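Local coordinates for hypothetical protein lpg0944 (Legionella pneumophila subsp. pneumophila str. Philadelphia 1, PDB 4RXV) that is of uncharacterised function but carries an N-terminal peptidase domain of clan CA, which suggests a cysteine peptidase-like enzyme in this intracellular pathogen, at residues F21-I26 with D171-G176; Q47-N52 with E95-S100; H108-L113 with V125-S130; Q75-F80 with V112-P117. All coordinates share one frame; numbering follows the deposited sequence.

Contact 1 (F21-I26 with D171-G176)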
loop_
_atom_site.group_PDB
_atom_site.type_symbol
_atom_site.label_atom_id
_atom_site.label_comp_id
_atom_site.label_asym_id
_atom_site.label_seq_id
_atom_site.Cartn_x
_atom_site.Cartn_y
_atom_site.Cartn_z
ATOM N N PHE A 21 0.529 -11.290 3.518
ATOM C CA PHE A 21 -0.910 -11.108 3.361
ATOM C C PHE A 21 -1.496 -12.168 2.438
ATOM O O PHE A 21 -0.833 -12.661 1.521
ATOM C CB PHE A 21 -1.211 -9.763 2.691
ATOM C CG PHE A 21 -1.512 -8.636 3.641
ATOM C CD1 PHE A 21 -0.544 -8.102 4.469
ATOM C CD2 PHE A 21 -2.797 -8.088 3.682
ATOM C CE1 PHE A 21 -0.849 -7.040 5.279
ATOM C CE2 PHE A 21 -3.088 -7.030 4.505
ATOM C CZ PHE A 21 -2.124 -6.506 5.289
ATOM N N VAL A 22 -2.767 -12.468 2.644
ATOM C CA VAL A 22 -3.575 -13.084 1.611
ATOM C C VAL A 22 -3.910 -11.995 0.593
ATOM O O VAL A 22 -4.473 -10.961 0.934
ATOM C CB VAL A 22 -4.862 -13.688 2.198
ATOM C CG1 VAL A 22 -5.801 -14.131 1.079
ATOM C CG2 VAL A 22 -4.543 -14.840 3.124
ATOM N N VAL A 23 -3.550 -12.243 -0.657
ATOM C CA VAL A 23 -3.809 -11.330 -1.758
ATOM C C VAL A 23 -5.000 -11.946 -2.511
ATOM O O VAL A 23 -4.854 -12.910 -3.280
ATOM C CB VAL A 23 -2.584 -11.147 -2.668
ATOM C CG1 VAL A 23 -2.899 -10.207 -3.786
ATOM C CG2 VAL A 23 -1.414 -10.620 -1.863
ATOM N N ALA A 24 -6.194 -11.403 -2.271
ATOM C CA ALA A 24 -7.433 -12.073 -2.678
ATOM C C ALA A 24 -7.648 -12.124 -4.185
ATOM O O ALA A 24 -8.424 -12.953 -4.667
ATOM C CB ALA A 24 -8.624 -11.413 -1.982
ATOM N N ASP A 25 -6.943 -11.271 -4.925
ATOM C CA ASP A 25 -7.074 -11.201 -6.375
ATOM C C ASP A 25 -5.827 -11.730 -7.089
ATOM O O ASP A 25 -5.643 -11.448 -8.266
ATOM C CB ASP A 25 -7.401 -9.779 -6.843
ATOM C CG ASP A 25 -6.384 -8.754 -6.395
ATOM O OD1 ASP A 25 -5.414 -9.098 -5.679
ATOM O OD2 ASP A 25 -6.597 -7.574 -6.739
ATOM N N ILE A 26 -4.992 -12.495 -6.391
ATOM C CA ILE A 26 -3.750 -12.985 -6.974
ATOM C C ILE A 26 -4.003 -13.738 -8.279
ATOM O O ILE A 26 -3.227 -13.636 -9.217
ATOM C CB ILE A 26 -2.972 -13.832 -5.934
ATOM C CG1 ILE A 26 -1.594 -14.232 -6.449
ATOM C CG2 ILE A 26 -3.772 -15.047 -5.484
ATOM C CD1 ILE A 26 -0.627 -14.524 -5.336
ATOM N N ASP A 171 4.057 0.366 -2.720
ATOM C CA ASP A 171 3.107 -0.551 -3.320
ATOM C C ASP A 171 3.129 -1.882 -2.560
ATOM O O ASP A 171 3.811 -2.837 -2.973
ATOM C CB ASP A 171 3.442 -0.742 -4.796
ATOM C CG ASP A 171 2.375 -1.516 -5.553
ATOM O OD1 ASP A 171 1.472 -2.134 -4.926
ATOM O OD2 ASP A 171 2.446 -1.500 -6.806
ATOM N N PRO A 172 2.389 -1.975 -1.451
ATOM C CA PRO A 172 2.384 -3.226 -0.693
ATOM C C PRO A 172 1.815 -4.416 -1.471
ATOM O O PRO A 172 2.252 -5.547 -1.269
ATOM C CB PRO A 172 1.522 -2.900 0.524
ATOM C CG PRO A 172 0.686 -1.720 0.106
ATOM C CD PRO A 172 1.594 -0.921 -0.789
ATOM N N TRP A 173 0.862 -4.177 -2.375
ATOM C CA TRP A 173 0.353 -5.259 -3.215
ATOM C C TRP A 173 1.455 -5.911 -4.031
ATOM O O TRP A 173 1.478 -7.140 -4.151
ATOM C CB TRP A 173 -0.786 -4.759 -4.091
ATOM C CG TRP A 173 -1.494 -5.793 -4.906
ATOM C CD1 TRP A 173 -2.501 -6.632 -4.499
ATOM C CD2 TRP A 173 -1.310 -6.045 -6.297
ATOM N NE1 TRP A 173 -2.954 -7.370 -5.565
ATOM C CE2 TRP A 173 -2.237 -7.031 -6.678
ATOM C CE3 TRP A 173 -0.470 -5.509 -7.263
ATOM C CZ2 TRP A 173 -2.339 -7.511 -8.004
ATOM C CZ3 TRP A 173 -0.560 -5.985 -8.583
ATOM C CH2 TRP A 173 -1.496 -6.972 -8.932
ATOM N N ALA A 174 2.391 -5.115 -4.558
ATOM C CA ALA A 174 3.507 -5.699 -5.298
ATOM C C ALA A 174 4.280 -6.679 -4.411
ATOM O O ALA A 174 4.778 -7.689 -4.901
ATOM C CB ALA A 174 4.441 -4.624 -5.807
ATOM N N VAL A 175 4.428 -6.363 -3.118
ATOM C CA VAL A 175 5.142 -7.227 -2.177
ATOM C C VAL A 175 4.311 -8.483 -1.862
ATOM O O VAL A 175 4.839 -9.594 -1.812
ATOM C CB VAL A 175 5.509 -6.445 -0.912
ATOM C CG1 VAL A 175 6.273 -7.335 0.087
ATOM C CG2 VAL A 175 6.381 -5.255 -1.289
ATOM N N GLY A 176 3.003 -8.315 -1.699
ATOM C CA GLY A 176 2.096 -9.452 -1.606
ATOM C C GLY A 176 2.184 -10.380 -2.804
ATOM O O GLY A 176 2.074 -11.607 -2.683
#

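Contact 2 (Q47-N52 with E95-S100)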
loop_
_atom_site.group_PDB
_atom_site.type_symbol
_atom_site.label_atom_id
_atom_site.label_comp_id
_atom_site.label_asym_id
_atom_site.label_seq_id
_atom_site.Cartn_x
_atom_site.Cartn_y
_atom_site.Cartn_z
ATOM N N GLN A 47 -4.808 -20.068 -2.066
ATOM C CA GLN A 47 -5.550 -21.287 -2.314
ATOM C C GLN A 47 -6.182 -21.787 -1.020
ATOM O O GLN A 47 -7.360 -22.161 -0.985
ATOM C CB GLN A 47 -4.630 -22.346 -2.918
ATOM C CG GLN A 47 -4.220 -22.020 -4.334
ATOM C CD GLN A 47 -5.417 -21.901 -5.266
ATOM O OE1 GLN A 47 -5.600 -20.885 -5.944
ATOM N NE2 GLN A 47 -6.242 -22.937 -5.293
ATOM N N LYS A 48 -5.398 -21.800 0.050
ATOM C CA LYS A 48 -5.883 -22.267 1.342
ATOM C C LYS A 48 -6.965 -21.345 1.917
ATOM O O LYS A 48 -7.970 -21.823 2.444
ATOM C CB LYS A 48 -4.705 -22.389 2.306
ATOM C CG LYS A 48 -3.725 -23.474 1.890
ATOM C CD LYS A 48 -2.522 -23.567 2.799
ATOM C CE LYS A 48 -1.632 -24.724 2.357
ATOM N NZ LYS A 48 -0.546 -25.054 3.318
ATOM N N TYR A 49 -6.768 -20.037 1.795
ATOM C CA TYR A 49 -7.742 -19.066 2.260
ATOM C C TYR A 49 -9.091 -19.198 1.554
ATOM O O TYR A 49 -10.147 -19.170 2.198
ATOM C CB TYR A 49 -7.170 -17.675 2.010
ATOM C CG TYR A 49 -8.139 -16.549 2.201
ATOM C CD1 TYR A 49 -8.298 -15.962 3.440
ATOM C CD2 TYR A 49 -8.875 -16.038 1.129
ATOM C CE1 TYR A 49 -9.152 -14.896 3.619
ATOM C CE2 TYR A 49 -9.731 -14.961 1.292
ATOM C CZ TYR A 49 -9.876 -14.403 2.535
ATOM O OH TYR A 49 -10.717 -13.328 2.734
ATOM N N SER A 50 -9.038 -19.309 0.231
ATOM C CA SER A 50 -10.209 -19.069 -0.618
ATOM C C SER A 50 -11.347 -20.021 -0.330
ATOM O O SER A 50 -12.516 -19.633 -0.445
ATOM C CB SER A 50 -9.830 -19.150 -2.099
ATOM O OG SER A 50 -9.346 -20.438 -2.444
ATOM N N THR A 51 -11.009 -21.249 0.064
ATOM C CA THR A 51 -12.006 -22.280 0.323
ATOM C C THR A 51 -12.152 -22.611 1.801
ATOM O O THR A 51 -12.871 -23.534 2.139
ATOM C CB THR A 51 -11.664 -23.569 -0.430
ATOM O OG1 THR A 51 -10.320 -23.963 -0.099
ATOM C CG2 THR A 51 -11.792 -23.340 -1.924
ATOM N N ASN A 52 -11.489 -21.860 2.675
ATOM C CA ASN A 52 -11.672 -22.010 4.116
ATOM C C ASN A 52 -12.966 -21.307 4.476
ATOM O O ASN A 52 -13.196 -20.192 4.034
ATOM C CB ASN A 52 -10.482 -21.375 4.852
ATOM C CG ASN A 52 -10.481 -21.662 6.339
ATOM O OD1 ASN A 52 -11.463 -21.403 7.038
ATOM N ND2 ASN A 52 -9.364 -22.183 6.838
ATOM N N GLU A 95 -0.149 -18.726 10.802
ATOM C CA GLU A 95 -0.006 -17.278 10.731
ATOM C C GLU A 95 -1.375 -16.608 10.594
ATOM O O GLU A 95 -2.185 -16.967 9.731
ATOM C CB GLU A 95 0.882 -16.892 9.544
ATOM C CG GLU A 95 2.285 -17.493 9.593
ATOM C CD GLU A 95 3.076 -17.268 8.314
ATOM O OE1 GLU A 95 2.459 -17.012 7.259
ATOM O OE2 GLU A 95 4.321 -17.353 8.364
ATOM N N ALA A 96 -1.636 -15.620 11.442
ATOM C CA ALA A 96 -2.903 -14.912 11.397
ATOM C C ALA A 96 -3.134 -14.323 10.018
ATOM O O ALA A 96 -2.259 -13.696 9.435
ATOM C CB ALA A 96 -2.945 -13.818 12.438
ATOM N N VAL A 97 -4.355 -14.483 9.537
ATOM C CA VAL A 97 -4.748 -14.010 8.221
ATOM C C VAL A 97 -5.012 -12.503 8.195
ATOM O O VAL A 97 -5.779 -11.970 8.998
ATOM C CB VAL A 97 -6.008 -14.761 7.770
ATOM C CG1 VAL A 97 -6.595 -14.169 6.505
ATOM C CG2 VAL A 97 -5.679 -16.216 7.547
ATOM N N ARG A 98 -4.373 -11.844 7.233
ATOM C CA ARG A 98 -4.681 -10.472 6.809
ATOM C C ARG A 98 -4.952 -10.535 5.320
ATOM O O ARG A 98 -4.339 -11.358 4.639
ATOM C CB ARG A 98 -3.518 -9.529 7.121
ATOM C CG ARG A 98 -3.183 -9.459 8.616
ATOM C CD ARG A 98 -2.019 -8.490 8.888
ATOM N NE ARG A 98 -0.807 -9.022 8.298
ATOM C CZ ARG A 98 0.308 -8.329 8.068
ATOM N NH1 ARG A 98 0.423 -7.047 8.412
ATOM N NH2 ARG A 98 1.328 -8.943 7.489
ATOM N N VAL A 99 -5.856 -9.696 4.826
ATOM C CA VAL A 99 -6.301 -9.796 3.446
ATOM C C VAL A 99 -6.335 -8.442 2.781
ATOM O O VAL A 99 -6.837 -7.489 3.344
ATOM C CB VAL A 99 -7.731 -10.383 3.364
ATOM C CG1 VAL A 99 -8.146 -10.579 1.897
ATOM C CG2 VAL A 99 -7.864 -11.667 4.138
ATOM N N SER A 100 -5.876 -8.388 1.532
ATOM C CA SER A 100 -6.077 -7.202 0.702
ATOM C C SER A 100 -6.014 -7.580 -0.784
ATOM O O SER A 100 -5.990 -8.769 -1.136
ATOM C CB SER A 100 -5.093 -6.095 1.072
ATOM O OG SER A 100 -5.509 -4.858 0.566
#

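Contact 3 (H108-L113 with V125-S130)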
loop_
_atom_site.group_PDB
_atom_site.type_symbol
_atom_site.label_atom_id
_atom_site.label_comp_id
_atom_site.label_asym_id
_atom_site.label_seq_id
_atom_site.Cartn_x
_atom_site.Cartn_y
_atom_site.Cartn_z
ATOM N N HIS A 108 -3.163 0.797 3.270
ATOM C CA HIS A 108 -2.474 0.354 4.481
ATOM C C HIS A 108 -1.177 1.131 4.638
ATOM O O HIS A 108 -0.888 1.684 5.694
ATOM C CB HIS A 108 -2.209 -1.137 4.366
ATOM C CG HIS A 108 -1.685 -1.775 5.605
ATOM N ND1 HIS A 108 -0.439 -1.501 6.130
ATOM C CD2 HIS A 108 -2.252 -2.712 6.397
ATOM C CE1 HIS A 108 -0.284 -2.234 7.213
ATOM N NE2 HIS A 108 -1.363 -2.980 7.392
ATOM N N SER A 109 -0.370 1.147 3.591
ATOM C CA SER A 109 0.910 1.870 3.633
ATOM C C SER A 109 0.725 3.366 3.779
ATOM O O SER A 109 1.533 4.000 4.472
ATOM C CB SER A 109 1.756 1.578 2.399
ATOM O OG SER A 109 2.099 0.220 2.308
ATOM N N ALA A 110 -0.301 3.950 3.172
ATOM C CA ALA A 110 -0.582 5.360 3.406
ATOM C C ALA A 110 -0.774 5.616 4.900
ATOM O O ALA A 110 -0.244 6.597 5.430
ATOM C CB ALA A 110 -1.783 5.816 2.609
ATOM N N GLY A 111 -1.497 4.733 5.595
ATOM C CA GLY A 111 -1.668 4.872 7.033
ATOM C C GLY A 111 -0.374 4.760 7.801
ATOM O O GLY A 111 -0.103 5.580 8.682
ATOM N N VAL A 112 0.437 3.761 7.475
ATOM C CA VAL A 112 1.735 3.594 8.123
ATOM C C VAL A 112 2.573 4.865 8.000
ATOM O O VAL A 112 3.206 5.300 8.958
ATOM C CB VAL A 112 2.471 2.372 7.538
ATOM C CG1 VAL A 112 3.913 2.324 7.973
ATOM C CG2 VAL A 112 1.735 1.070 7.902
ATOM N N LEU A 113 2.600 5.432 6.806
ATOM C CA LEU A 113 3.426 6.597 6.536
ATOM C C LEU A 113 2.873 7.859 7.176
ATOM O O LEU A 113 3.630 8.659 7.713
ATOM C CB LEU A 113 3.567 6.771 5.036
ATOM C CG LEU A 113 4.263 5.595 4.369
ATOM C CD1 LEU A 113 4.057 5.656 2.855
ATOM C CD2 LEU A 113 5.701 5.457 4.753
ATOM N N VAL A 125 2.062 12.906 1.492
ATOM C CA VAL A 125 1.607 11.579 1.089
ATOM C C VAL A 125 0.495 11.752 0.086
ATOM O O VAL A 125 -0.365 12.621 0.248
ATOM C CB VAL A 125 1.131 10.777 2.313
ATOM C CG1 VAL A 125 0.583 9.424 1.893
ATOM C CG2 VAL A 125 2.277 10.566 3.281
ATOM N N ALA A 126 0.501 10.936 -0.958
ATOM C CA ALA A 126 -0.596 10.927 -1.913
ATOM C C ALA A 126 -0.998 9.494 -2.195
ATOM O O ALA A 126 -0.199 8.566 -2.031
ATOM C CB ALA A 126 -0.221 11.629 -3.201
ATOM N N VAL A 127 -2.228 9.313 -2.626
ATOM C CA VAL A 127 -2.703 8.002 -3.085
ATOM C C VAL A 127 -3.274 8.192 -4.472
ATOM O O VAL A 127 -4.070 9.121 -4.703
ATOM C CB VAL A 127 -3.748 7.402 -2.121
ATOM C CG1 VAL A 127 -4.219 6.025 -2.626
ATOM C CG2 VAL A 127 -3.176 7.291 -0.722
ATOM N N ILE A 128 -2.837 7.358 -5.386
ATOM C CA ILE A 128 -3.163 7.480 -6.793
ATOM C C ILE A 128 -3.764 6.190 -7.328
ATOM O O ILE A 128 -3.462 5.087 -6.872
ATOM C CB ILE A 128 -1.908 7.854 -7.647
ATOM C CG1 ILE A 128 -0.908 6.689 -7.738
ATOM C CG2 ILE A 128 -1.247 9.113 -7.087
ATOM C CD1 ILE A 128 0.310 6.966 -8.654
ATOM N N GLY A 129 -4.645 6.349 -8.305
ATOM C CA GLY A 129 -5.099 5.231 -9.112
ATOM C C GLY A 129 -4.197 5.106 -10.307
ATOM O O GLY A 129 -3.924 6.070 -11.023
ATOM N N SER A 130 -3.720 3.892 -10.524
ATOM C CA SER A 130 -2.745 3.599 -11.560
ATOM C C SER A 130 -3.164 2.321 -12.301
ATOM O O SER A 130 -4.283 1.837 -12.127
ATOM C CB SER A 130 -1.352 3.505 -10.929
ATOM O OG SER A 130 -0.306 3.210 -11.836
#

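Contact 4 (Q75-F80 with V112-P117)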
loop_
_atom_site.group_PDB
_atom_site.type_symbol
_atom_site.label_atom_id
_atom_site.label_comp_id
_atom_site.label_asym_id
_atom_site.label_seq_id
_atom_site.Cartn_x
_atom_site.Cartn_y
_atom_site.Cartn_z
ATOM N N GLN A 75 -6.727 10.199 8.945
ATOM C CA GLN A 75 -7.134 9.264 9.982
ATOM C C GLN A 75 -7.758 7.993 9.373
ATOM O O GLN A 75 -7.606 6.897 9.930
ATOM C CB GLN A 75 -8.088 9.915 10.993
ATOM C CG GLN A 75 -8.429 9.013 12.165
ATOM C CD GLN A 75 -7.215 8.703 13.042
ATOM O OE1 GLN A 75 -6.314 9.505 13.159
ATOM N NE2 GLN A 75 -7.206 7.531 13.661
ATOM N N GLU A 76 -8.476 8.115 8.256
ATOM C CA GLU A 76 -9.031 6.921 7.617
ATOM C C GLU A 76 -7.946 5.950 7.163
ATOM O O GLU A 76 -8.117 4.748 7.276
ATOM C CB GLU A 76 -9.899 7.295 6.435
ATOM C CG GLU A 76 -11.239 7.883 6.812
ATOM C CD GLU A 76 -11.874 8.466 5.595
ATOM O OE1 GLU A 76 -12.585 7.719 4.893
ATOM O OE2 GLU A 76 -11.644 9.663 5.323
ATOM N N TYR A 77 -6.847 6.475 6.646
ATOM C CA TYR A 77 -5.748 5.607 6.226
ATOM C C TYR A 77 -5.094 4.927 7.427
ATOM O O TYR A 77 -4.777 3.739 7.371
ATOM C CB TYR A 77 -4.727 6.385 5.417
ATOM C CG TYR A 77 -5.256 6.808 4.066
ATOM C CD1 TYR A 77 -5.409 5.883 3.048
ATOM C CD2 TYR A 77 -5.622 8.120 3.813
ATOM C CE1 TYR A 77 -5.916 6.235 1.815
ATOM C CE2 TYR A 77 -6.134 8.495 2.573
ATOM C CZ TYR A 77 -6.275 7.539 1.578
ATOM O OH TYR A 77 -6.790 7.832 0.337
ATOM N N ILE A 78 -4.910 5.665 8.514
ATOM C CA ILE A 78 -4.353 5.081 9.732
ATOM C C ILE A 78 -5.272 3.966 10.256
ATOM O O ILE A 78 -4.811 2.868 10.604
ATOM C CB ILE A 78 -4.079 6.179 10.770
ATOM C CG1 ILE A 78 -3.002 7.142 10.220
ATOM C CG2 ILE A 78 -3.689 5.583 12.108
ATOM C CD1 ILE A 78 -2.672 8.312 11.139
ATOM N N LYS A 79 -6.573 4.216 10.273
ATOM C CA LYS A 79 -7.520 3.203 10.716
ATOM C C LYS A 79 -7.508 1.978 9.818
ATOM O O LYS A 79 -7.662 0.868 10.302
ATOM C CB LYS A 79 -8.923 3.787 10.807
ATOM C CG LYS A 79 -9.189 4.522 12.108
ATOM C CD LYS A 79 -10.650 4.904 12.237
ATOM C CE LYS A 79 -10.964 6.081 11.342
ATOM N NZ LYS A 79 -12.404 6.192 11.055
ATOM N N PHE A 80 -7.352 2.190 8.520
ATOM C CA PHE A 80 -7.306 1.082 7.561
ATOM C C PHE A 80 -6.160 0.125 7.941
ATOM O O PHE A 80 -6.357 -1.088 8.033
ATOM C CB PHE A 80 -7.141 1.619 6.139
ATOM C CG PHE A 80 -7.211 0.567 5.059
ATOM C CD1 PHE A 80 -6.125 -0.217 4.755
ATOM C CD2 PHE A 80 -8.367 0.408 4.307
ATOM C CE1 PHE A 80 -6.186 -1.170 3.759
ATOM C CE2 PHE A 80 -8.439 -0.535 3.294
ATOM C CZ PHE A 80 -7.346 -1.328 3.021
ATOM N N VAL A 112 0.437 3.761 7.475
ATOM C CA VAL A 112 1.735 3.594 8.123
ATOM C C VAL A 112 2.573 4.865 8.000
ATOM O O VAL A 112 3.206 5.300 8.958
ATOM C CB VAL A 112 2.471 2.372 7.538
ATOM C CG1 VAL A 112 3.913 2.324 7.973
ATOM C CG2 VAL A 112 1.735 1.070 7.902
ATOM N N LEU A 113 2.600 5.432 6.806
ATOM C CA LEU A 113 3.426 6.597 6.536
ATOM C C LEU A 113 2.873 7.859 7.176
ATOM O O LEU A 113 3.630 8.659 7.713
ATOM C CB LEU A 113 3.567 6.771 5.036
ATOM C CG LEU A 113 4.263 5.595 4.369
ATOM C CD1 LEU A 113 4.057 5.656 2.855
ATOM C CD2 LEU A 113 5.701 5.457 4.753
ATOM N N LEU A 114 1.559 8.042 7.143
ATOM C CA LEU A 114 0.909 9.193 7.753
ATOM C C LEU A 114 1.056 9.171 9.268
ATOM O O LEU A 114 0.937 10.200 9.916
ATOM C CB LEU A 114 -0.570 9.271 7.323
ATOM C CG LEU A 114 -0.769 9.768 5.884
ATOM C CD1 LEU A 114 -2.122 9.398 5.345
ATOM C CD2 LEU A 114 -0.559 11.262 5.788
ATOM N N ASP A 115 1.253 7.992 9.844
ATOM C CA ASP A 115 1.364 7.833 11.285
ATOM C C ASP A 115 2.763 8.140 11.794
ATOM O O ASP A 115 2.963 8.132 12.988
ATOM C CB ASP A 115 0.993 6.403 11.673
ATOM C CG ASP A 115 0.803 6.242 13.153
ATOM O OD1 ASP A 115 -0.026 6.974 13.717
ATOM O OD2 ASP A 115 1.494 5.386 13.746
ATOM N N ASP A 116 3.715 8.383 10.899
ATOM C CA ASP A 116 5.112 8.594 11.274
ATOM C C ASP A 116 5.456 10.083 11.346
ATOM O O ASP A 116 5.358 10.802 10.366
ATOM C CB ASP A 116 6.011 7.902 10.250
ATOM C CG ASP A 116 7.468 7.902 10.648
ATOM O OD1 ASP A 116 8.054 8.997 10.748
ATOM O OD2 ASP A 116 8.039 6.803 10.841
ATOM N N PRO A 117 5.913 10.555 12.510
ATOM C CA PRO A 117 6.152 12.000 12.638
ATOM C C PRO A 117 7.320 12.533 11.815
ATOM O O PRO A 117 7.296 13.677 11.383
ATOM C CB PRO A 117 6.433 12.177 14.138
ATOM C CG PRO A 117 6.897 10.848 14.586
ATOM C CD PRO A 117 6.169 9.838 13.769
#

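Contact 1 (F21-I26 with D171-G176)
Asp25 and Trp173 join a type I beta turn, Val23 to Ile26, to the short helix 172-176 of the RavJ peptidase domain. The indole NE1 of Trp173 donates to Asp25 OD1 over 3.0 Å, and the bond is nearly straight at 167°. The oxygen lies at the ring edge, close to the indole plane, and is met on its syn side, while the carboxylate and the ring are turned 72° apart. With chi1 at 57°, Asp25 CG stands between its backbone N and carbonyl carbon, which aims the carboxylate at the helix. Its other oxygen, OD2, bonds to the backbone N of Cys102, and the two bonds together limit rotation of the group. Tryptophan suits its place because it is long enough to span the gap and offers one N-H beside a broad apolar surface. Val23 CG1 approaches the pyrrole part of the indole obliquely, 3.3 Å from Trp173 NE1, and touches CD1 as well. The other methyl, Val23 CG2, comes within 3.7 Å of Gly176 CA, an approach made possible by the absence of a side chain there. Asp171 OD2 is hydrogen-bonded to His139 NE2, and the His139 ring also meets Trp173; with Cys102 nearby, this is consistent with a Cys-His-Asp triad as in clan CA peptidases. Asp171 also N-caps the helix, its OD1 accepting from Ala174 N at 3.1 Å from above the carboxylate plane.

Contact 2 (Q47-N52 with E95-S100)
Tyr49 brings one side of its ring, CD1, CE1 and OH, against Val97 and Val99 where the last turn of helix 37-50 packs on strand 95-100, the central strand of a small mixed three-stranded sheet. The tight part is the side of the ring carrying CE1. Val99 CG2 stands 3.5 Å from Tyr49 CE1 and touches the phenol end as well, lying 3.6 Å from Tyr49 OH. Nearer the root of the ring, Val97 CG1 is 3.9 Å from Tyr49 CE1 and just as far from CD1. The methyls meet the ring obliquely, although the valine side chains as a whole run at about a right angle to the tyrosine. The first torsion (chi1 170°) sets Tyr49 CG opposite the backbone N, and the ring thereby reaches out to the two valines. Strand alternation puts the two branched valines on this one face, whereas Arg98 between them points away and meets other partners, Glu16 and Asn85. A flat, long side chain suits the gap, since the CA atoms of Tyr49 and Val97 are 8.4 Å apart; Val22, Phe60 and Ile92 also pack around the tyrosine.

The loose side is solvent-facing: Gln47, Lys48 and Thr51 are exposed and leave the strand untouched. Lys48 turns its long chain to a salt bridge with Asp93. Asn52 N bonds back to Tyr49 O at 3.0 Å, and the hydroxyl of Ser50 donates to the carbonyl O of Gln47, with OG 38° out of the carbonyl plane.

Contact 3 (H108-L113 with V125-S130)
An alpha/beta layer is built where Ala110 and Leu113 of helix 105-114 rest on Val125 and Val127 of strand 123-133, an inner strand of the four-stranded antiparallel sheet. The two short segments run antiparallel, their directions 175° apart, with axes 9.3 Å from each other. The closest pair of CA atoms is Ala110 and Val125, 7.0 Å apart. Alanine fits this point because a single methyl fills the narrow space between helix and strand. Its CB lies 3.9 Å from Val127 CG2 and 4.4 Å from Val125 CG1, so it bears on both valines. One turn further along the helix, Leu113 CB reaches Val125 CG2, also at 4.4 Å, a looser touch.

The first torsion of Val127 explains which branch is used: CG2 is placed anti to the carbonyl carbon and beside the backbone N, and this is the methyl that meets alanine. Val125 instead employs both branches, CG1 toward Ala110 and CG2 toward Leu113. Valine suits positions 125 and 127, where two short methyl branches can spread over the helix without a long chain; Ala126 and Ile128 pack on the other face of the strand, against Leu151 and Ile141 respectively. Tyr77 of helix 74-84 touches both Ala110 and Val127, while Thr142 of the adjoining strand also meets Ala110.

No hydrogen bond crosses between the two segments. The interface is made of methyl and methylene groups alone, so its stability probably comes from burial of apolar surface and from shape, with little demand on precise direction.

Contact 4 (Q75-F80 with V112-P117)
Tyr77, two residues on from Gln75 in helix 74-84, is the first of its segment to touch helix 105-114. Its CB and ring atom CD2 each lie 4.0 Å from Leu114 CD1, and the methyl approaches the ring obliquely, so one leucine branch bears on both the root and the near side of the aromatic group. Tyr77 OH makes a weak hydrogen bond with Pro71 O. An aromatic side chain suits this position because it can serve two layers, packing on the helix here and meeting the ring of Tyr205 in strand 202-206.

This is helix-helix packing near the C-terminal part of helix 105-114: Tyr77 and Ile78 both reach Leu114, and Ile78 goes on to Asp115 in the loop that follows. Ile78 CA is 6.5 Å from Val112 CA, the closest pair of CA atoms. Ile78 CG1 faces Leu114 CB at 4.3 Å; beyond it, the extended chain (chi2 178°) carries CD1 to within 3.9 Å of Asp115 OD1. That methyl lies against a buried carboxylate whose polar partners come from the 220-221 loop: Asp115 OD1 bonds to Gln220 N and OD2 to Leu221 N. The two backbone N-H groups would probably help to stabilise the acid's charge beside the isoleucine methyl. Just beyond, Asp116 N-caps the next helix, its OD1 accepting from Ile119 N.

In the fold
The contacts form two close pairs, which contact 1 joins by touching contact 3. Contacts 1 and 2, with centres 12 Å apart, meet through neighbouring strands 22-23 and 95-100: Val22 N lies 2.8 Å from Arg98 O, a probable hydrogen bond. Contacts 3 and 4 share Val112 and Leu113 on helix 105-114, their centres only 9 Å apart, and Gly111 N approaches Tyr77 CB at 3.6 Å. Pro172 CG, 3.3 Å from Ser109 OG, links contact 1 to contact 3, whereas contact 2 lies about 23 Å from contact 3, centre to centre. Contact 1 adjoins Cys102, His139 and Asp171, the probable active site; helix 105-114, soon after Cys102, runs from there toward contact 4.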